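Local coordinates for 6-carboxyhexanoate--coa ligase (Bacillus subtilis, PDB 5FLG), which belongs to the 6-carboxyhexanoate--CoA ligase family, a mixed alpha/beta enzyme, and holds phosphoaminophosphonic acid-adenylate ester, pimelic acid and magnesium ions in this model, at residues A177-V182 against Y204-K209; K135-T140 against N239-D244; E115-W120 against A190-S195. All coordinates share one frame; numbering follows the deposited sequence.

Interaction 1 (A177-V182 against Y204-K209); sequences ALASKV and YVAGKK. With ANP (phosphoaminophosphonic acid-adenylate ester), chain D.
Ala179 and Ala206 bring helix 177-182 and strand 204-207 together: their CA atoms lie 6.6 Å apart, and the axes of these short segments approach to 8.5 Å and run in nearly the same direction, at 31° to each other. Methyl side chains suit so close an approach. Ala179 CB meets Ala206 CB at 4.2 Å. The same methyl of Ala179 also rests against the outer end of the Tyr204 ring, 3.9 Å from Tyr204 CE1, and lies 3.6 Å from Tyr204 OH. Tyr204 reaches the helix because its CG is placed between its own backbone N and carbonyl carbon (chi1 69°), which stands the ring up from the strand.

The unit is a helix laid on one face of the mixed sheet. Helix 170-184 leads into strand 188-194, which pairs antiparallel with strand 203-207, while Val205 points to the other face and packs on helix 89-102, giving helix, sheet and helix in layers.

At the inner end of the contact, Leu178 extends across Tyr204 at about a right angle and divides its two methyls between protein and ligand. CD2 lies 4.1 Å from Tyr204 OH, whereas CD1 sits over the adenine face of phosphoaminophosphonic acid-adenylate ester, almost directly above C6 of that ligand at 3.4 Å. A branched apolar residue is well suited to this place, since it can cover a flat base with one methyl and join the core with the other. The buried Tyr204 hydroxyl is hydrogen-bonded to Arg228, and the tyrosine ring meets that of Tyr212, a residue of the pimelic acid pocket.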
# COMPACT_ATOMS: atom_id res chain seq x y z
N ALA A 177 -14.86 6.96 16.64
CA ALA A 177 -14.24 7.99 15.83
C ALA A 177 -14.97 8.14 14.50
O ALA A 177 -15.24 9.29 14.04
CB ALA A 177 -12.79 7.70 15.57
N LEU A 178 -15.24 6.99 13.86
CA LEU A 178 -15.99 6.99 12.62
C LEU A 178 -17.37 7.62 12.78
O LEU A 178 -17.77 8.47 11.98
CB LEU A 178 -16.13 5.56 12.08
CG LEU A 178 -16.73 5.44 10.68
CD1 LEU A 178 -16.31 4.12 10.03
CD2 LEU A 178 -18.25 5.54 10.76
N ALA A 179 -18.12 7.12 13.75
CA ALA A 179 -19.45 7.56 13.96
C ALA A 179 -19.51 9.03 14.26
O ALA A 179 -20.45 9.69 13.83
CB ALA A 179 -20.16 6.77 15.03
N SER A 180 -18.57 9.54 15.05
CA SER A 180 -18.52 10.96 15.32
C SER A 180 -18.25 11.81 14.08
O SER A 180 -18.88 12.85 13.85
CB SER A 180 -17.49 11.25 16.41
OG SER A 180 -17.87 10.58 17.59
N LYS A 181 -17.28 11.40 13.27
CA LYS A 181 -17.06 12.10 12.03
C LYS A 181 -18.30 12.07 11.15
O LYS A 181 -18.73 13.11 10.63
CB LYS A 181 -15.90 11.51 11.24
CG LYS A 181 -15.91 11.98 9.80
CD LYS A 181 -14.58 11.81 9.10
CE LYS A 181 -14.77 12.01 7.62
NZ LYS A 181 -13.50 12.02 6.86
N VAL A 182 -18.90 10.89 11.02
CA VAL A 182 -20.02 10.72 10.13
C VAL A 182 -21.21 11.54 10.61
O VAL A 182 -21.88 12.20 9.83
CB VAL A 182 -20.38 9.24 9.98
CG1 VAL A 182 -21.70 9.07 9.25
CG2 VAL A 182 -19.28 8.52 9.21
N TYR A 204 -24.32 -0.70 16.95
CA TYR A 204 -24.79 0.58 17.42
C TYR A 204 -25.65 1.28 16.37
O TYR A 204 -25.73 0.86 15.22
CB TYR A 204 -23.64 1.52 17.81
CG TYR A 204 -22.77 2.02 16.64
CD1 TYR A 204 -23.14 3.13 15.91
CD2 TYR A 204 -21.59 1.37 16.29
CE1 TYR A 204 -22.38 3.59 14.88
CE2 TYR A 204 -20.76 1.89 15.31
CZ TYR A 204 -21.22 2.96 14.55
OH TYR A 204 -20.44 3.50 13.56
N VAL A 205 -26.41 2.24 16.87
CA VAL A 205 -27.06 3.25 16.03
C VAL A 205 -26.57 4.59 16.57
O VAL A 205 -26.34 4.74 17.77
CB VAL A 205 -28.59 3.17 16.20
CG1 VAL A 205 -29.27 4.38 15.56
CG2 VAL A 205 -29.11 1.92 15.54
N ALA A 206 -26.23 5.49 15.66
CA ALA A 206 -25.71 6.79 16.04
C ALA A 206 -26.52 7.87 15.34
O ALA A 206 -26.92 7.72 14.18
CB ALA A 206 -24.27 6.91 15.66
N GLY A 207 -26.59 9.02 15.99
CA GLY A 207 -27.17 10.21 15.38
C GLY A 207 -26.95 11.42 16.24
O GLY A 207 -26.52 11.32 17.40
N LYS A 208 -27.35 12.57 15.71
CA LYS A 208 -26.94 13.85 16.26
C LYS A 208 -27.62 14.02 17.57
O LYS A 208 -27.00 14.45 18.54
CB LYS A 208 -27.33 14.99 15.32
CG LYS A 208 -26.37 15.23 14.17
CD LYS A 208 -26.98 16.24 13.20
CE LYS A 208 -26.05 16.56 12.03
NZ LYS A 208 -25.90 15.45 11.07
N LYS A 209 -28.85 13.54 17.68
CA LYS A 209 -29.58 13.70 18.93
C LYS A 209 -29.31 12.59 19.92
O LYS A 209 -29.09 12.86 21.10
CB LYS A 209 -31.06 13.79 18.66
CG LYS A 209 -31.37 15.05 17.87
CD LYS A 209 -32.87 15.30 17.75
CE LYS A 209 -33.49 14.27 16.83
NZ LYS A 209 -32.71 14.20 15.56
PG ANP D . -11.76 -4.69 10.84
O1G ANP D . -10.34 -5.17 10.68
O2G ANP D . -12.66 -5.76 11.41
O3G ANP D . -11.93 -3.40 11.56
PB ANP D . -13.50 -3.32 8.87
O1B ANP D . -13.15 -2.02 9.52
O2B ANP D . -13.68 -3.49 7.41
N3B ANP D . -12.25 -4.45 9.22
PA ANP D . -15.47 -3.45 10.97
O1A ANP D . -16.02 -4.57 11.72
O2A ANP D . -14.60 -2.40 11.59
O3A ANP D . -14.81 -3.95 9.59
O5' ANP D . -16.80 -2.70 10.34
C5' ANP D . -17.95 -3.43 10.03
C4' ANP D . -18.47 -3.00 8.66
O4' ANP D . -18.68 -1.59 8.67
C3' ANP D . -17.47 -3.29 7.55
O3' ANP D . -17.69 -4.55 6.95
C2' ANP D . -17.76 -2.20 6.55
O2' ANP D . -18.91 -2.58 5.80
C1' ANP D . -18.13 -1.06 7.46
N9 ANP D . -16.94 -0.24 7.68
C8 ANP D . -15.85 -0.52 8.48
N7 ANP D . -14.99 0.53 8.49
C5 ANP D . -15.52 1.48 7.65
C6 ANP D . -15.14 2.81 7.15
N6 ANP D . -14.00 3.39 7.50
N1 ANP D . -15.99 3.45 6.32
C2 ANP D . -17.13 2.89 5.91
N3 ANP D . -17.60 1.71 6.36
C4 ANP D . -16.78 0.94 7.13

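Interaction 2 (K135-T140 against N239-D244); sequences KRMDQT and NTYIHD
Asp138 and Met137, in the turn after the short, weakly bonded strand 135-136, touch Ile242 and Tyr241 of helix 239-244 by apolar packing, with no hydrogen bond between the two segments. Followed outward, the Asp138 side chain changes character within a few atoms. Its CB is the part that meets the helix, 4.2 Å from Ile242 CD1. Its CG lies between the backbone N and the carbonyl carbon (chi1 71°), turning the carboxylate toward its own segment, where CG lies in the guanidinium plane, at the edge of Arg136. There OD1 receives Arg136 NE at 2.9 Å in a nearly straight bond (168° at the hydrogen), on its syn side but out of the carboxylate plane, and also takes the backbone N of Leu128. The other oxygen, OD2, gives its syn lone pair to Arg136 NH2 at 2.8 Å, completing a side-on, two-nitrogen salt bridge. From its anti side, and out of the carboxylate plane, OD2 also accepts the backbone N of Thr140 at 3.1 Å. These N-H donors grip both oxygens of the buried acid and probably favour its ionised form.

Met137, fully extended, carries its CE to the edge of the Tyr241 ring, near the ring plane and 4.3 Å from Tyr241 CE2; a long, flexible thioether chain can reach the ring from the loop. Tyr241 OH bonds to the backbone N of Asn236, while Ile242 also packs on Leu128 and Val145.

The bond from Thr140 N to Asp138 OD2 defines an Asx turn just after edge strand 135-136, which pairs antiparallel with 127-130, packed against helix 238-247.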
# COMPACT_ATOMS: atom_id res chain seq x y z
N LYS A 135 -34.14 4.60 -1.28
CA LYS A 135 -33.26 3.78 -2.11
C LYS A 135 -31.80 4.08 -1.76
O LYS A 135 -31.47 5.20 -1.37
CB LYS A 135 -33.41 4.11 -3.60
CG LYS A 135 -34.82 4.02 -4.17
CD LYS A 135 -34.81 4.49 -5.63
CE LYS A 135 -36.20 4.52 -6.26
NZ LYS A 135 -37.05 3.39 -5.78
N ARG A 136 -30.92 3.16 -2.12
CA ARG A 136 -29.49 3.36 -2.05
C ARG A 136 -29.08 4.47 -3.00
O ARG A 136 -29.55 4.56 -4.11
CB ARG A 136 -28.74 2.09 -2.40
CG ARG A 136 -27.23 2.24 -2.33
CD ARG A 136 -26.52 0.88 -2.36
NE ARG A 136 -25.08 1.09 -2.27
CZ ARG A 136 -24.16 0.13 -2.35
NH1 ARG A 136 -24.52 -1.11 -2.56
NH2 ARG A 136 -22.88 0.44 -2.29
N MET A 137 -28.14 5.27 -2.56
CA MET A 137 -27.89 6.56 -3.17
C MET A 137 -26.50 6.56 -3.79
O MET A 137 -26.29 7.10 -4.85
CB MET A 137 -28.02 7.60 -2.04
CG MET A 137 -27.90 9.05 -2.42
SD MET A 137 -27.98 10.02 -0.89
CE MET A 137 -28.51 11.61 -1.55
N ASP A 138 -25.54 5.89 -3.17
CA ASP A 138 -24.22 5.81 -3.77
C ASP A 138 -24.19 4.75 -4.85
O ASP A 138 -24.94 3.77 -4.82
CB ASP A 138 -23.17 5.49 -2.71
CG ASP A 138 -23.26 4.07 -2.22
OD1 ASP A 138 -24.20 3.77 -1.47
OD2 ASP A 138 -22.47 3.22 -2.68
N GLN A 139 -23.21 4.89 -5.73
CA GLN A 139 -23.05 3.99 -6.84
C GLN A 139 -21.75 3.22 -6.73
O GLN A 139 -21.26 2.71 -7.73
CB GLN A 139 -23.12 4.78 -8.13
CG GLN A 139 -24.47 5.47 -8.32
CD GLN A 139 -24.46 6.52 -9.41
OE1 GLN A 139 -23.93 6.29 -10.50
NE2 GLN A 139 -25.01 7.69 -9.12
N THR A 140 -21.30 2.93 -5.52
CA THR A 140 -20.04 2.20 -5.34
C THR A 140 -20.18 0.68 -5.32
O THR A 140 -19.20 -0.01 -5.12
CB THR A 140 -19.36 2.59 -4.01
OG1 THR A 140 -20.16 2.16 -2.90
CG2 THR A 140 -19.17 4.08 -3.96
N ASN A 239 -21.92 12.80 -4.60
CA ASN A 239 -20.47 12.80 -4.70
C ASN A 239 -19.80 13.80 -3.78
O ASN A 239 -18.69 13.59 -3.33
CB ASN A 239 -20.04 13.07 -6.13
CG ASN A 239 -20.53 12.00 -7.07
OD1 ASN A 239 -20.06 10.86 -7.01
ND2 ASN A 239 -21.57 12.32 -7.84
N THR A 240 -20.46 14.92 -3.53
CA THR A 240 -19.93 15.88 -2.60
C THR A 240 -19.89 15.25 -1.21
O THR A 240 -18.90 15.37 -0.50
CB THR A 240 -20.80 17.15 -2.60
OG1 THR A 240 -22.10 16.83 -2.08
CG2 THR A 240 -20.96 17.65 -4.03
N TYR A 241 -20.96 14.55 -0.84
CA TYR A 241 -21.02 13.92 0.48
C TYR A 241 -19.92 12.88 0.57
O TYR A 241 -19.20 12.81 1.59
CB TYR A 241 -22.39 13.28 0.73
CG TYR A 241 -23.61 14.21 0.60
CD1 TYR A 241 -23.51 15.57 0.83
CD2 TYR A 241 -24.87 13.69 0.35
CE1 TYR A 241 -24.63 16.40 0.81
CE2 TYR A 241 -26.00 14.50 0.30
CZ TYR A 241 -25.87 15.85 0.52
OH TYR A 241 -27.01 16.63 0.58
N ILE A 242 -19.76 12.09 -0.49
CA ILE A 242 -18.77 11.01 -0.53
C ILE A 242 -17.37 11.58 -0.37
O ILE A 242 -16.51 11.03 0.33
CB ILE A 242 -18.87 10.21 -1.86
CG1 ILE A 242 -20.08 9.27 -1.82
CG2 ILE A 242 -17.60 9.39 -2.10
CD1 ILE A 242 -20.29 8.49 -3.09
N HIS A 243 -17.14 12.72 -1.01
CA HIS A 243 -15.82 13.33 -0.95
C HIS A 243 -15.51 13.82 0.47
O HIS A 243 -14.43 13.55 1.00
CB HIS A 243 -15.72 14.46 -1.97
CG HIS A 243 -14.39 15.13 -1.99
ND1 HIS A 243 -14.11 16.21 -1.19
CD2 HIS A 243 -13.24 14.80 -2.61
CE1 HIS A 243 -12.85 16.57 -1.37
NE2 HIS A 243 -12.30 15.73 -2.23
N ASP A 244 -16.50 14.43 1.12
CA ASP A 244 -16.36 14.80 2.52
C ASP A 244 -16.03 13.60 3.39
O ASP A 244 -15.16 13.69 4.26
CB ASP A 244 -17.63 15.44 3.07
CG ASP A 244 -17.99 16.74 2.36
OD1 ASP A 244 -17.05 17.44 1.93
OD2 ASP A 244 -19.20 17.06 2.25

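Interaction 3 (E115-W120 against A190-S195); sequences EQIPEW and AELCWS. With PML (pimelic acid), chain C.
Ile117 packs on Leu192 and Trp194 in a wholly apolar, buried contact that joins the turn following helix 107-116 to an inner strand of the mixed sheet. The backbones stay well apart, with the CA atoms of Ile117 and Leu192 separated by 10.4 Å, so long side chains must bridge the interval. A beta-branched isoleucine serves here because its two arms diverge. CG2, opposite the backbone N, goes to the indole, 3.9 Å from Trp194 CH2, while CG1 lies beside that N (chi1 -81°) and sends CD1 to within 3.8 Å of Leu192 CD2. Ile117 and Leu192 cross at about a right angle. Leu192 in turn sets its other methyl, CD1, at the edge of the Trp194 ring and in its plane, so the three residues form one continuous cluster.

Strand 188-194 has helices on both sides, as expected of a layered alpha/beta fold. Leu192 and Trp194 face Ile117 and helix 89-102, whereas Glu191 faces helix 170-184. Cys193, on that second side, brings its SG to 3.8 Å from C5 of pimelic acid.

Just past the strand, a small serine fits a place where two ligands converge. Ser195 OG lies 2.9 Å from O72 of pimelic acid and is also within hydrogen-bonding reach of an oxygen of phosphoaminophosphonic acid-adenylate ester, so its one proton has two possible acceptors. The backbone N of Asp197 bonds to this hydroxyl too, and Asp196 and Asp197 complete the neighbourhood as magnesium ligands.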
# COMPACT_ATOMS: atom_id res chain seq x y z
N GLU A 115 -34.80 -4.73 4.54
CA GLU A 115 -34.92 -5.70 3.45
C GLU A 115 -33.66 -5.84 2.61
O GLU A 115 -33.44 -6.87 2.03
CB GLU A 115 -36.11 -5.36 2.54
CG GLU A 115 -37.44 -5.54 3.25
CD GLU A 115 -38.63 -5.19 2.38
OE1 GLU A 115 -38.43 -4.95 1.19
OE2 GLU A 115 -39.76 -5.20 2.91
N GLN A 116 -32.86 -4.79 2.53
CA GLN A 116 -31.71 -4.79 1.64
C GLN A 116 -30.38 -5.10 2.35
O GLN A 116 -29.42 -5.51 1.73
CB GLN A 116 -31.65 -3.47 0.90
CG GLN A 116 -32.73 -3.43 -0.18
CD GLN A 116 -33.05 -2.04 -0.69
OE1 GLN A 116 -32.25 -1.44 -1.39
NE2 GLN A 116 -34.17 -1.50 -0.24
N ILE A 117 -30.43 -5.10 3.67
CA ILE A 117 -29.21 -5.25 4.45
C ILE A 117 -28.47 -6.56 4.18
O ILE A 117 -27.33 -6.49 3.75
CB ILE A 117 -29.47 -5.04 5.94
CG1 ILE A 117 -29.53 -3.54 6.22
CG2 ILE A 117 -28.36 -5.70 6.77
CD1 ILE A 117 -30.17 -3.17 7.54
N PRO A 118 -29.20 -7.68 4.06
CA PRO A 118 -28.61 -8.94 3.58
C PRO A 118 -27.86 -8.86 2.28
O PRO A 118 -26.73 -9.35 2.19
CB PRO A 118 -29.82 -9.87 3.46
CG PRO A 118 -30.78 -9.34 4.48
CD PRO A 118 -30.63 -7.85 4.36
N GLU A 119 -28.40 -8.16 1.28
CA GLU A 119 -27.68 -8.05 0.02
C GLU A 119 -26.43 -7.16 0.14
O GLU A 119 -25.58 -7.14 -0.74
CB GLU A 119 -28.61 -7.51 -1.08
CG GLU A 119 -28.50 -6.00 -1.30
CD GLU A 119 -29.46 -5.45 -2.36
OE1 GLU A 119 -30.69 -5.59 -2.18
OE2 GLU A 119 -28.98 -4.81 -3.33
N TRP A 120 -26.33 -6.36 1.20
CA TRP A 120 -25.19 -5.46 1.35
C TRP A 120 -24.11 -6.07 2.26
O TRP A 120 -23.20 -5.38 2.67
CB TRP A 120 -25.61 -4.12 1.94
CG TRP A 120 -26.61 -3.38 1.11
CD1 TRP A 120 -26.70 -3.38 -0.25
CD2 TRP A 120 -27.59 -2.44 1.57
NE1 TRP A 120 -27.67 -2.49 -0.66
CE2 TRP A 120 -28.27 -1.94 0.44
CE3 TRP A 120 -27.96 -1.99 2.83
CZ2 TRP A 120 -29.26 -0.97 0.53
CZ3 TRP A 120 -28.99 -1.09 2.93
CH2 TRP A 120 -29.60 -0.55 1.78
N ALA A 190 -28.67 9.45 10.46
CA ALA A 190 -28.42 8.33 11.35
C ALA A 190 -27.56 7.26 10.71
O ALA A 190 -27.45 7.17 9.47
CB ALA A 190 -29.73 7.74 11.82
N GLU A 191 -26.90 6.47 11.57
CA GLU A 191 -26.01 5.40 11.13
C GLU A 191 -26.43 4.12 11.86
O GLU A 191 -26.87 4.17 12.99
CB GLU A 191 -24.54 5.72 11.39
CG GLU A 191 -23.63 4.50 11.17
CD GLU A 191 -22.15 4.69 11.60
OE1 GLU A 191 -21.79 5.71 12.24
OE2 GLU A 191 -21.34 3.77 11.31
N LEU A 192 -26.49 3.02 11.12
CA LEU A 192 -26.72 1.73 11.69
C LEU A 192 -25.51 0.85 11.40
O LEU A 192 -25.04 0.79 10.26
CB LEU A 192 -27.96 1.13 11.07
CG LEU A 192 -28.28 -0.32 11.36
CD1 LEU A 192 -28.69 -0.55 12.81
CD2 LEU A 192 -29.37 -0.75 10.40
N CYS A 193 -25.01 0.16 12.42
CA CYS A 193 -23.77 -0.57 12.30
C CYS A 193 -23.77 -1.84 13.13
O CYS A 193 -24.22 -1.85 14.29
CB CYS A 193 -22.61 0.30 12.74
SG CYS A 193 -21.06 -0.66 12.97
N TRP A 194 -23.29 -2.93 12.55
CA TRP A 194 -22.73 -4.02 13.36
C TRP A 194 -21.63 -4.74 12.59
O TRP A 194 -21.40 -4.47 11.42
CB TRP A 194 -23.83 -4.97 13.89
CG TRP A 194 -24.59 -5.75 12.83
CD1 TRP A 194 -24.29 -6.99 12.35
CD2 TRP A 194 -25.81 -5.36 12.19
NE1 TRP A 194 -25.18 -7.33 11.35
CE2 TRP A 194 -26.18 -6.41 11.32
CE3 TRP A 194 -26.64 -4.24 12.29
CZ2 TRP A 194 -27.29 -6.32 10.48
CZ3 TRP A 194 -27.77 -4.18 11.51
CH2 TRP A 194 -28.08 -5.21 10.61
N SER A 195 -20.84 -5.52 13.33
CA SER A 195 -19.60 -6.02 12.85
C SER A 195 -19.81 -7.13 11.84
O SER A 195 -20.71 -7.96 12.01
CB SER A 195 -18.75 -6.57 14.03
OG SER A 195 -17.44 -6.86 13.56
C1 PML C . -18.85 -0.91 19.95
O11 PML C . -19.27 0.20 20.42
O12 PML C . -18.44 -1.83 20.73
C2 PML C . -19.22 -1.22 18.49
C3 PML C . -18.10 -1.57 17.53
C4 PML C . -18.52 -2.55 16.42
C5 PML C . -18.16 -2.11 15.01
C6 PML C . -17.45 -3.18 14.17
C7 PML C . -16.14 -3.64 14.81
O71 PML C . -15.24 -2.79 15.02
O72 PML C . -15.94 -4.87 14.99

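Overall arrangement
Following the chain from its N terminus, 115-120 opens interaction 3 and 135-140 opens interaction 2. The segments 177-182, 190-195 and 204-209 then follow closely, and 239-244 comes last. Interaction 3 closes at 190-195. Interaction 1 closes at 204-209 after straddling that strand, so the two cross. Interaction 2 closes last, crosses interaction 3 and encloses interaction 1. All three reach the mixed sheet: interactions 1 and 3 through neighbouring strands, joined by the backbone bond between Ala206 and Glu191, and interaction 2 at its outer edge. Arg136 against Trp120 links interactions 2 and 3, and Lys181 packs beside Asp244, linking 1 and 2.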